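Local coordinates for protein aminofutalosine deaminase (PDB 7LKK) that deaminates aminofutalosine in the menaquinone pathway of Helicobacter pylori, as a metal-dependent hydrolase of the amidohydrolase family, at residues A[77-83]-A[133-139]; A[157-161]-A[191-195]; A[216-220]-A[266-270]; A[219-223]-A[259-263]. One frame throughout, in Å; residues are numbered along the deposited sequence. Where two conformers were deposited one is given.

Contact 1: A[77-83]-A[133-139]. With FE (Fe (III) ion), chain E; MCF ((8R)-3-(5-S-methyl-5-thio-beta-D-ribofuranosyl)-3,6,7,8-tetrahydroimidazo[4,5-d][1,3]diazepin-8-ol), chain J; EDO (1,2-ethanediol), chain F.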
# COMPACT_ATOMS: atom_id res chain seq x y z
N ASN A 77 17.03 3.19 -6.90
CA ASN A 77 15.76 3.08 -7.61
C ASN A 77 16.10 2.85 -9.08
O ASN A 77 16.38 3.79 -9.82
CB ASN A 77 14.91 4.33 -7.41
CG ASN A 77 13.50 4.18 -7.95
OD1 ASN A 77 13.10 3.09 -8.38
ND2 ASN A 77 12.73 5.26 -7.93
N ALA A 78 16.09 1.58 -9.49
CA ALA A 78 16.71 1.17 -10.74
C ALA A 78 15.87 1.44 -11.98
O ALA A 78 16.36 1.20 -13.09
CB ALA A 78 17.06 -0.32 -10.69
N HIS A 79 14.63 1.91 -11.84
CA HIS A 79 13.76 2.09 -12.99
C HIS A 79 12.72 3.16 -12.68
O HIS A 79 11.79 2.91 -11.91
CB HIS A 79 13.08 0.77 -13.36
CG HIS A 79 12.30 0.83 -14.64
ND1 HIS A 79 12.89 0.67 -15.88
CD2 HIS A 79 10.98 1.02 -14.88
CE1 HIS A 79 11.97 0.77 -16.82
NE2 HIS A 79 10.80 0.98 -16.24
N THR A 80 12.88 4.34 -13.28
CA THR A 80 11.88 5.39 -13.17
C THR A 80 11.84 6.16 -14.48
O THR A 80 12.79 6.15 -15.27
CB THR A 80 12.16 6.33 -12.00
OG1 THR A 80 11.07 7.25 -11.85
CG2 THR A 80 13.44 7.10 -12.23
N HIS A 81 10.72 6.84 -14.71
CA HIS A 81 10.50 7.69 -15.88
C HIS A 81 10.22 9.11 -15.40
O HIS A 81 9.07 9.48 -15.17
CB HIS A 81 9.35 7.17 -16.75
CG HIS A 81 9.51 5.76 -17.22
ND1 HIS A 81 9.83 5.44 -18.52
CD2 HIS A 81 9.39 4.59 -16.56
CE1 HIS A 81 9.90 4.13 -18.64
NE2 HIS A 81 9.63 3.59 -17.47
N PHE A 82 11.28 9.91 -15.25
CA PHE A 82 11.11 11.27 -14.74
C PHE A 82 10.31 12.14 -15.70
O PHE A 82 9.59 13.04 -15.26
CB PHE A 82 12.48 11.91 -14.48
CG PHE A 82 13.10 11.49 -13.18
CD1 PHE A 82 12.57 11.91 -11.97
CD2 PHE A 82 14.23 10.68 -13.17
CE1 PHE A 82 13.15 11.52 -10.78
CE2 PHE A 82 14.81 10.30 -11.97
CZ PHE A 82 14.27 10.72 -10.78
N GLU A 83 10.42 11.89 -17.01
CA GLU A 83 9.75 12.74 -17.99
C GLU A 83 8.23 12.71 -17.85
O GLU A 83 7.56 13.66 -18.29
CB GLU A 83 10.15 12.32 -19.41
CG GLU A 83 11.63 12.52 -19.72
CD GLU A 83 12.03 11.93 -21.06
OE1 GLU A 83 11.64 10.77 -21.34
OE2 GLU A 83 12.74 12.61 -21.83
N VAL A 133 19.64 6.43 -9.09
CA VAL A 133 18.44 6.22 -9.89
C VAL A 133 18.83 5.67 -11.26
O VAL A 133 19.82 6.09 -11.86
CB VAL A 133 17.62 7.52 -10.05
CG1 VAL A 133 16.97 7.90 -8.73
CG2 VAL A 133 18.49 8.66 -10.57
N GLY A 134 18.05 4.70 -11.73
CA GLY A 134 18.08 4.30 -13.13
C GLY A 134 16.96 5.00 -13.87
O GLY A 134 15.80 4.61 -13.76
N ALA A 135 17.30 6.06 -14.61
CA ALA A 135 16.31 6.93 -15.23
C ALA A 135 16.13 6.56 -16.70
O ALA A 135 17.06 6.69 -17.50
CB ALA A 135 16.73 8.39 -15.10
N ILE A 136 14.93 6.10 -17.05
CA ILE A 136 14.59 5.85 -18.44
C ILE A 136 14.19 7.17 -19.09
O ILE A 136 13.34 7.90 -18.58
CB ILE A 136 13.45 4.82 -18.55
CG1 ILE A 136 13.84 3.52 -17.83
CG2 ILE A 136 13.12 4.54 -20.01
CD1 ILE A 136 14.65 2.56 -18.67
N SER A 137 14.80 7.47 -20.24
CA SER A 137 14.62 8.75 -20.89
C SER A 137 14.45 8.56 -22.38
O SER A 137 15.23 7.84 -23.01
CB SER A 137 15.80 9.68 -20.61
OG SER A 137 15.57 10.97 -21.15
N ASN A 138 13.44 9.21 -22.95
CA ASN A 138 13.22 9.22 -24.40
C ASN A 138 13.74 10.47 -25.08
O ASN A 138 14.04 10.43 -26.28
CB ASN A 138 11.73 9.07 -24.71
CG ASN A 138 11.15 7.76 -24.19
OD1 ASN A 138 10.19 7.76 -23.42
ND2 ASN A 138 11.74 6.65 -24.61
N HIS A 139 13.84 11.59 -24.36
CA HIS A 139 14.22 12.86 -24.96
C HIS A 139 15.26 13.63 -24.15
O HIS A 139 15.62 14.75 -24.55
CB HIS A 139 12.98 13.75 -25.16
CG HIS A 139 11.87 13.08 -25.91
ND1 HIS A 139 11.96 12.77 -27.25
CD2 HIS A 139 10.64 12.68 -25.51
CE1 HIS A 139 10.84 12.20 -27.64
NE2 HIS A 139 10.02 12.13 -26.61
FE FE E . 9.12 1.67 -17.22
O8 MCF J . 7.40 0.87 -17.70
C8 MCF J . 6.20 1.59 -17.57
C7 MCF J . 4.99 0.82 -18.10
N6 MCF J . 5.37 -0.03 -19.20
C5 MCF J . 6.13 0.52 -20.30
N4 MCF J . 6.60 1.89 -20.41
C10 MCF J . 6.45 3.11 -19.56
C9 MCF J . 6.28 2.99 -18.20
N1 MCF J . 6.18 4.22 -17.70
C2 MCF J . 6.31 5.11 -18.69
N3 MCF J . 6.48 4.42 -19.82
C1S MCF J . 6.65 5.08 -21.15
C2S MCF J . 7.75 4.45 -22.04
O2S MCF J . 8.97 4.96 -21.72
O4S MCF J . 5.58 4.94 -21.85
C4S MCF J . 6.04 5.02 -23.40
C3S MCF J . 7.33 4.89 -23.43
O3S MCF J . 7.96 6.22 -23.76
C5S MCF J . 5.37 3.90 -24.18
S5S MCF J . 5.11 4.43 -25.90
C6S MCF J . 4.86 2.96 -26.94
C1 EDO F . 7.31 10.00 -25.12
O1 EDO F . 7.80 9.78 -23.80
C2 EDO F . 7.32 8.70 -25.91
O2 EDO F . 6.21 7.88 -25.51
O HOH W 1 13.72 9.25 -16.20
O HOH W 2 11.48 9.40 -18.91
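The HxH motif of the amidohydrolase metal site, His79 and His81, rests here on Ile136 of the neighbouring parallel strand. NE2 of His79 and NE2 of His81 bind the iron, the latter at 2.0 Å, and O8 of the coformycin inhibitor is a further ligand. Ile136 packs against both rings: its CG1 approaches CE1 of His79 at 3.5 Å, while its CB and CG2 go to His81, CB over one face of the imidazole in a CH-pi contact and CG2 3.5 Å from CE1 of His81. N1 of the inhibitor covers the opposite face, so the His81 ring is clamped between strand and ligand. These strands belong to the TIM-type barrel; a beta bulge shifts their register by one residue between Asn77 and Thr80, and the bond from Ile136 N to Thr80 O (2.8 Å) follows it. Beyond the strands Glu83, extended past CG (chi2 172°), carries its carboxylate to two successive amides. Asn138 N meets OE1 of Glu83 at 2.9 Å in a nearly straight bond, and His139 N reaches the syn lone pair of OE2 of the same carboxylate, also at 2.9 Å. OD1 of Asn138 accepts a hydrogen bond from the ribose O3S of the inhibitor at 2.7 Å.

Contact 2: A[157-161]-A[191-195]. With MCF ((8R)-3-(5-S-methyl-5-thio-beta-D-ribofuranosyl)-3,6,7,8-tetrahydroimidazo[4,5-d][1,3]diazepin-8-ol), chain J.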
# COMPACT_ATOMS: atom_id res chain seq x y z
N LEU A 157 18.89 5.95 -22.25
CA LEU A 157 18.22 6.51 -23.42
C LEU A 157 17.44 5.39 -24.10
O LEU A 157 18.03 4.45 -24.64
CB LEU A 157 19.22 7.14 -24.38
CG LEU A 157 18.60 7.79 -25.61
CD1 LEU A 157 17.64 8.91 -25.21
CD2 LEU A 157 19.66 8.31 -26.57
N GLU A 158 16.11 5.50 -24.09
CA GLU A 158 15.23 4.42 -24.50
C GLU A 158 14.78 4.61 -25.94
O GLU A 158 14.27 5.68 -26.30
CB GLU A 158 14.02 4.34 -23.58
CG GLU A 158 12.98 3.33 -24.01
CD GLU A 158 11.78 3.32 -23.09
OE1 GLU A 158 11.00 4.30 -23.10
OE2 GLU A 158 11.62 2.33 -22.34
N PHE A 159 14.95 3.57 -26.75
CA PHE A 159 14.60 3.63 -28.16
C PHE A 159 13.18 3.12 -28.38
O PHE A 159 12.79 2.09 -27.83
CB PHE A 159 15.59 2.82 -29.00
CG PHE A 159 15.29 2.84 -30.46
CD1 PHE A 159 15.71 3.90 -31.25
CD2 PHE A 159 14.58 1.81 -31.06
CE1 PHE A 159 15.43 3.93 -32.60
CE2 PHE A 159 14.29 1.84 -32.40
CZ PHE A 159 14.72 2.90 -33.17
N LEU A 160 12.42 3.86 -29.19
CA LEU A 160 11.09 3.47 -29.62
C LEU A 160 11.05 3.45 -31.15
O LEU A 160 11.58 4.36 -31.79
CB LEU A 160 10.01 4.44 -29.10
CG LEU A 160 9.47 4.35 -27.67
CD1 LEU A 160 8.56 3.14 -27.53
CD2 LEU A 160 10.57 4.33 -26.62
N GLY A 161 10.44 2.42 -31.72
CA GLY A 161 10.32 2.36 -33.17
C GLY A 161 10.02 0.99 -33.74
O GLY A 161 10.87 0.10 -33.72
N LEU A 191 21.55 2.63 -22.38
CA LEU A 191 20.61 2.50 -23.49
C LEU A 191 19.49 1.55 -23.11
O LEU A 191 19.65 0.68 -22.25
CB LEU A 191 21.32 2.02 -24.76
CG LEU A 191 22.25 3.03 -25.42
CD1 LEU A 191 23.32 2.34 -26.24
CD2 LEU A 191 21.44 3.99 -26.29
N ALA A 192 18.35 1.71 -23.77
CA ALA A 192 17.20 0.88 -23.49
C ALA A 192 16.44 0.56 -24.77
O ALA A 192 16.29 1.42 -25.65
CB ALA A 192 16.25 1.55 -22.48
N VAL A 193 15.97 -0.68 -24.87
CA VAL A 193 15.00 -1.10 -25.86
C VAL A 193 13.65 -1.13 -25.17
O VAL A 193 13.50 -1.78 -24.12
CB VAL A 193 15.35 -2.48 -26.45
CG1 VAL A 193 14.30 -2.91 -27.46
CG2 VAL A 193 16.75 -2.45 -27.07
N HIS A 194 12.66 -0.43 -25.72
CA HIS A 194 11.42 -0.23 -24.97
C HIS A 194 10.74 -1.56 -24.65
O HIS A 194 10.57 -1.91 -23.48
CB HIS A 194 10.45 0.68 -25.74
CG HIS A 194 9.15 0.86 -25.03
ND1 HIS A 194 8.00 0.20 -25.41
CD2 HIS A 194 8.82 1.59 -23.94
CE1 HIS A 194 7.01 0.53 -24.60
NE2 HIS A 194 7.48 1.37 -23.70
N ALA A 195 10.34 -2.30 -25.67
CA ALA A 195 9.51 -3.49 -25.45
C ALA A 195 9.51 -4.32 -26.73
O ALA A 195 9.85 -3.81 -27.81
CB ALA A 195 8.08 -3.11 -25.06
O8 MCF J . 7.40 0.87 -17.70
C8 MCF J . 6.20 1.59 -17.57
C7 MCF J . 4.99 0.82 -18.10
N6 MCF J . 5.37 -0.03 -19.20
C5 MCF J . 6.13 0.52 -20.30
N4 MCF J . 6.60 1.89 -20.41
C10 MCF J . 6.45 3.11 -19.56
C9 MCF J . 6.28 2.99 -18.20
N1 MCF J . 6.18 4.22 -17.70
C2 MCF J . 6.31 5.11 -18.69
N3 MCF J . 6.48 4.42 -19.82
C1S MCF J . 6.65 5.08 -21.15
C2S MCF J . 7.75 4.45 -22.04
O2S MCF J . 8.97 4.96 -21.72
O4S MCF J . 5.58 4.94 -21.85
C4S MCF J . 6.04 5.02 -23.40
C3S MCF J . 7.33 4.89 -23.43
O3S MCF J . 7.96 6.22 -23.76
C5S MCF J . 5.37 3.90 -24.18
S5S MCF J . 5.11 4.43 -25.90
C6S MCF J . 4.86 2.96 -26.94
O HOH W 3 13.04 0.18 -21.68
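Part of the nucleoside pocket is formed where Glu158 and Leu160 meet His194, at the C-terminal ends of two adjacent parallel strands of the barrel. Leu160 lays CD1 over one face of the His194 ring, 3.8 Å from the centroid and offset toward the rim, a CH-pi contact. Glu158 comes to the edge of the same ring: OE2 of Glu158 lies 3.3 Å from CD2 of His194, with the carboxylate and imidazole planes 78° apart. CG of Glu158 is anti to the backbone N (chi1 174°) and the chain stays extended, which carries the carboxylate out to the ligand, where OE1 of Glu158 accepts a 2.5 Å hydrogen bond from the ribose O2S. A water donates to OE2 of Glu158 at 2.7 Å and also to Val193 O. Below the pocket the strands are joined by Phe159 N to Ala192 O (2.8 Å), and the longer bond from His194 N to Phe159 O (3.3 Å) ties the histidine backbone to the first strand. With ND1 of His194 engaged by Ser198, NE2 is the nitrogen turned to the inhibitor; its 3.4 Å bond to N4 is weak, and the short bond from O2S makes Glu158 the firmer polar hold on the ligand.

Contact 3: A[216-220]-A[266-270]. With EDO (1,2-ethanediol), chain H.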
# COMPACT_ATOMS: atom_id res chain seq x y z
N SER A 216 27.93 0.07 -22.60
CA SER A 216 26.78 0.62 -21.89
C SER A 216 25.89 -0.48 -21.35
O SER A 216 25.81 -1.58 -21.91
CB SER A 216 25.96 1.53 -22.82
OG SER A 216 26.68 2.70 -23.17
N LEU A 217 25.21 -0.18 -20.24
CA LEU A 217 24.19 -1.08 -19.73
C LEU A 217 22.95 -1.05 -20.62
O LEU A 217 22.75 -0.12 -21.42
CB LEU A 217 23.80 -0.70 -18.30
CG LEU A 217 24.63 -1.18 -17.10
CD1 LEU A 217 26.12 -1.19 -17.39
CD2 LEU A 217 24.32 -0.32 -15.88
N LEU A 218 22.12 -2.07 -20.49
CA LEU A 218 20.88 -2.16 -21.25
C LEU A 218 19.71 -2.40 -20.31
O LEU A 218 19.86 -2.93 -19.21
CB LEU A 218 20.93 -3.28 -22.30
CG LEU A 218 21.75 -2.98 -23.56
CD1 LEU A 218 22.13 -4.27 -24.28
CD2 LEU A 218 20.98 -2.06 -24.49
N SER A 219 18.52 -1.98 -20.76
CA SER A 219 17.30 -2.16 -20.00
C SER A 219 16.16 -2.35 -21.00
O SER A 219 16.22 -1.86 -22.13
CB SER A 219 17.01 -0.97 -19.07
OG SER A 219 15.87 -1.20 -18.27
N THR A 220 15.13 -3.07 -20.57
CA THR A 220 14.00 -3.34 -21.45
C THR A 220 12.79 -3.74 -20.62
O THR A 220 12.94 -4.33 -19.54
CB THR A 220 14.33 -4.42 -22.48
OG1 THR A 220 13.24 -4.58 -23.40
CG2 THR A 220 14.62 -5.76 -21.80
N PHE A 266 19.74 -10.26 -26.39
CA PHE A 266 20.53 -9.75 -25.28
C PHE A 266 21.53 -10.77 -24.75
O PHE A 266 22.03 -10.61 -23.63
CB PHE A 266 19.60 -9.27 -24.16
CG PHE A 266 18.62 -8.22 -24.60
CD1 PHE A 266 18.92 -6.88 -24.47
CD2 PHE A 266 17.39 -8.58 -25.13
CE1 PHE A 266 18.02 -5.91 -24.88
CE2 PHE A 266 16.49 -7.62 -25.54
CZ PHE A 266 16.80 -6.28 -25.41
N LYS A 267 21.81 -11.81 -25.53
CA LYS A 267 22.76 -12.85 -25.11
C LYS A 267 24.11 -12.24 -24.74
O LYS A 267 24.65 -11.41 -25.48
CB LYS A 267 22.92 -13.88 -26.22
CG LYS A 267 23.98 -14.93 -25.95
CD LYS A 267 23.79 -16.15 -26.84
CE LYS A 267 25.03 -16.44 -27.65
NZ LYS A 267 25.07 -15.65 -28.92
N ASP A 268 24.64 -12.65 -23.59
CA ASP A 268 25.93 -12.20 -23.09
C ASP A 268 26.00 -10.68 -22.99
O ASP A 268 26.87 -10.02 -23.56
CB ASP A 268 27.08 -12.74 -23.95
CG ASP A 268 27.08 -14.26 -24.04
OD1 ASP A 268 27.07 -14.79 -25.17
OD2 ASP A 268 27.09 -14.92 -22.99
N THR A 269 25.05 -10.12 -22.24
CA THR A 269 24.99 -8.69 -21.99
C THR A 269 24.68 -8.45 -20.52
O THR A 269 24.36 -9.37 -19.77
CB THR A 269 23.92 -8.00 -22.86
OG1 THR A 269 22.65 -8.63 -22.65
CG2 THR A 269 24.28 -8.06 -24.34
N HIS A 270 24.80 -7.18 -20.11
CA HIS A 270 24.33 -6.71 -18.81
C HIS A 270 23.03 -5.96 -19.06
O HIS A 270 23.03 -4.77 -19.36
CB HIS A 270 25.39 -5.83 -18.14
CG HIS A 270 25.00 -5.32 -16.79
ND1 HIS A 270 25.81 -5.46 -15.68
CD2 HIS A 270 23.90 -4.66 -16.36
CE1 HIS A 270 25.23 -4.91 -14.63
NE2 HIS A 270 24.06 -4.42 -15.01
C1 EDO H . 26.50 -5.28 -23.15
O1 EDO H . 25.77 -5.09 -21.93
C2 EDO H . 27.78 -4.46 -23.11
O2 EDO H . 27.46 -3.07 -23.22
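The carbonyl O of Ser216 and the amide of His270 are bridged by an ethanediol molecule, probably taken up from the crystallisation liquor. O2 of the diol donates to Ser216 O, and its other hydroxyl, O1, receives N of His270 at 2.9 Å, so the diol spans the two backbones where they have not yet come together. Leu217 lies beside His270, the two side chains pointing the same way, and its CG sits over one face of the imidazole in a CH-pi contact, 4.0 Å from the ring centroid. The nearest ring atom is CD2 of His270, 3.6 Å from CG of Leu217. NE2 of His270 turns elsewhere, to the carbonyl of Ala371.

At Leu218 the chains join directly: its amide N donates to the carbonyl O of His270 at 3.1 Å, with an angle of 153° at the hydrogen. This is the entrance to the pairing of the parallel strands 218-222 and 269-275 in the TIM-type barrel, and farther along the backbones of Leu218 and Thr220 continue it with Leu272 and Val274. The Leu218 side chain has two conformers; in one of them it crosses Phe266 and brings CD1 to the edge of the phenyl ring, a contact that is accordingly less certain. At Thr220 the methyl CG2 approaches the far end of the same ring, 4.2 Å from CZ of Phe266, which follows helix 259-264 and precedes strand 269-275. Ile208 of helix 201-213 and Val291 of helix 281-291 also pack on this phenyl group.

Contact 4: A[219-223]-A[259-263]. With FE (Fe (III) ion), chain E; MCF ((8R)-3-(5-S-methyl-5-thio-beta-D-ribofuranosyl)-3,6,7,8-tetrahydroimidazo[4,5-d][1,3]diazepin-8-ol), chain J.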
# COMPACT_ATOMS: atom_id res chain seq x y z
N SER A 219 18.52 -1.98 -20.76
CA SER A 219 17.30 -2.16 -20.00
C SER A 219 16.16 -2.35 -21.00
O SER A 219 16.22 -1.86 -22.13
CB SER A 219 17.01 -0.97 -19.07
OG SER A 219 15.87 -1.20 -18.27
N THR A 220 15.13 -3.07 -20.57
CA THR A 220 14.00 -3.34 -21.45
C THR A 220 12.79 -3.74 -20.62
O THR A 220 12.94 -4.33 -19.54
CB THR A 220 14.33 -4.42 -22.48
OG1 THR A 220 13.24 -4.58 -23.40
CG2 THR A 220 14.62 -5.76 -21.80
N HIS A 221 11.60 -3.40 -21.11
CA HIS A 221 10.35 -3.90 -20.56
C HIS A 221 10.04 -5.25 -21.19
O HIS A 221 10.10 -5.39 -22.42
CB HIS A 221 9.21 -2.92 -20.81
CG HIS A 221 9.45 -1.55 -20.26
ND1 HIS A 221 9.92 -0.51 -21.03
CD2 HIS A 221 9.29 -1.05 -19.01
CE1 HIS A 221 10.04 0.57 -20.28
NE2 HIS A 221 9.66 0.27 -19.05
N PHE A 222 9.71 -6.24 -20.36
CA PHE A 222 9.54 -7.60 -20.85
C PHE A 222 8.29 -8.23 -20.25
O PHE A 222 8.17 -8.32 -19.03
CB PHE A 222 10.78 -8.45 -20.53
CG PHE A 222 10.77 -9.80 -21.19
CD1 PHE A 222 10.72 -9.90 -22.57
CD2 PHE A 222 10.80 -10.96 -20.43
CE1 PHE A 222 10.70 -11.14 -23.18
CE2 PHE A 222 10.79 -12.20 -21.04
CZ PHE A 222 10.74 -12.29 -22.42
N LEU A 223 7.39 -8.67 -21.13
CA LEU A 223 6.21 -9.47 -20.77
C LEU A 223 5.48 -8.87 -19.56
O LEU A 223 5.28 -9.51 -18.52
CB LEU A 223 6.60 -10.93 -20.54
CG LEU A 223 7.21 -11.59 -21.78
CD1 LEU A 223 7.37 -13.10 -21.61
CD2 LEU A 223 6.38 -11.29 -23.03
N ALA A 259 9.04 -15.51 -27.37
CA ALA A 259 9.81 -14.78 -26.36
C ALA A 259 11.30 -15.04 -26.51
O ALA A 259 12.12 -14.13 -26.31
CB ALA A 259 9.34 -15.17 -24.96
N ASN A 260 11.69 -16.26 -26.88
CA ASN A 260 13.10 -16.59 -27.00
C ASN A 260 13.79 -15.78 -28.08
O ASN A 260 14.96 -15.42 -27.94
CB ASN A 260 13.27 -18.09 -27.27
CG ASN A 260 13.04 -18.93 -26.03
OD1 ASN A 260 12.72 -18.41 -24.96
ND2 ASN A 260 13.18 -20.24 -26.17
N ASP A 261 13.07 -15.47 -29.17
CA ASP A 261 13.63 -14.63 -30.22
C ASP A 261 14.02 -13.26 -29.67
O ASP A 261 15.06 -12.71 -30.05
CB ASP A 261 12.62 -14.48 -31.36
CG ASP A 261 13.21 -13.82 -32.58
OD1 ASP A 261 14.42 -14.01 -32.85
OD2 ASP A 261 12.47 -13.10 -33.29
N TYR A 262 13.21 -12.70 -28.78
CA TYR A 262 13.52 -11.41 -28.17
C TYR A 262 14.65 -11.54 -27.15
O TYR A 262 15.60 -10.76 -27.16
CB TYR A 262 12.27 -10.82 -27.53
CG TYR A 262 12.44 -9.38 -27.09
CD1 TYR A 262 12.36 -8.34 -28.00
CD2 TYR A 262 12.68 -9.07 -25.75
CE1 TYR A 262 12.51 -7.03 -27.61
CE2 TYR A 262 12.84 -7.76 -25.35
CZ TYR A 262 12.75 -6.74 -26.28
OH TYR A 262 12.90 -5.43 -25.88
N ILE A 263 14.54 -12.53 -26.26
CA ILE A 263 15.53 -12.71 -25.20
C ILE A 263 16.93 -12.91 -25.79
O ILE A 263 17.91 -12.33 -25.31
CB ILE A 263 15.14 -13.89 -24.29
CG1 ILE A 263 13.86 -13.58 -23.52
CG2 ILE A 263 16.28 -14.26 -23.35
CD1 ILE A 263 13.19 -14.81 -22.95
FE FE E . 9.12 1.67 -17.22
O8 MCF J . 7.40 0.87 -17.70
C8 MCF J . 6.20 1.59 -17.57
C7 MCF J . 4.99 0.82 -18.10
N6 MCF J . 5.37 -0.03 -19.20
C5 MCF J . 6.13 0.52 -20.30
N4 MCF J . 6.60 1.89 -20.41
C10 MCF J . 6.45 3.11 -19.56
C9 MCF J . 6.28 2.99 -18.20
N1 MCF J . 6.18 4.22 -17.70
C2 MCF J . 6.31 5.11 -18.69
N3 MCF J . 6.48 4.42 -19.82
C1S MCF J . 6.65 5.08 -21.15
C2S MCF J . 7.75 4.45 -22.04
O2S MCF J . 8.97 4.96 -21.72
O4S MCF J . 5.58 4.94 -21.85
C4S MCF J . 6.04 5.02 -23.40
C3S MCF J . 7.33 4.89 -23.43
O3S MCF J . 7.96 6.22 -23.76
C5S MCF J . 5.37 3.90 -24.18
S5S MCF J . 5.11 4.43 -25.90
C6S MCF J . 4.86 2.96 -26.94
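OG1 of Thr220 is gripped from two sides of the fold: the phenol OH of Tyr262 donates to it at 2.6 Å, and it is also hydrogen-bonded to the carbonyl O of Val193 on the adjacent strand. The contact joins a strand of the TIM-type barrel to the short helix 259-264 outside it, the two segments running nearly antiparallel at 171°. Thr220 and Tyr262 approach from opposite directions, and OG1 lies in the plane of the tyrosine ring at its edge. The hydroxyl reaches this point because CG of Tyr262 is anti to the backbone N (chi1 -170°), and the ring spans from helix to strand.

Phe222, two residues farther along, slides past Tyr262 in the opposite direction, with CD1 of Phe222 3.8 Å from CD2 of Tyr262. The end of its ring fits against the helix: CB of Ala259 meets the edge, 4.1 Å from CZ of Phe222, while the Ile263 side chain crosses the phenylalanine at about a right angle. Between Thr220 and Phe222, His221 points to the barrel interior, away from the helix. Its NE2 binds the iron at 2.4 Å, its ND1 is bonded to the carbonyl O of His194, and C5 of the inhibitor lies over the centre of the imidazole face. On the helix side, CG1 of Ile263 stands 3.6 Å from CZ of Phe222.

How the contacts relate
From the N terminus, contact 1 closes the first loop, joining strand 69-80 to strand 130-137 across an intervening stretch rich in helix. Contact 2 then closes a shorter one, the beta-alpha-beta unit of strand 152-159, helix 166-180 and strand 187-193. Contacts 3 and 4 follow in series, both starting from strand 218-222 and sharing Ser219 and Thr220: residues 266-270 lead into the next barrel strand, while 259-263 lie on the helix just before it, so the loop of contact 4 sits within that of contact 3. Strands 130-137 and 152-159 are neighbours, as are 187-193 and 218-222, which makes the series continuous round this part of the barrel. Contacts 1 and 4 meet at the iron; contacts 1, 2 and 4 all reach the inhibitor.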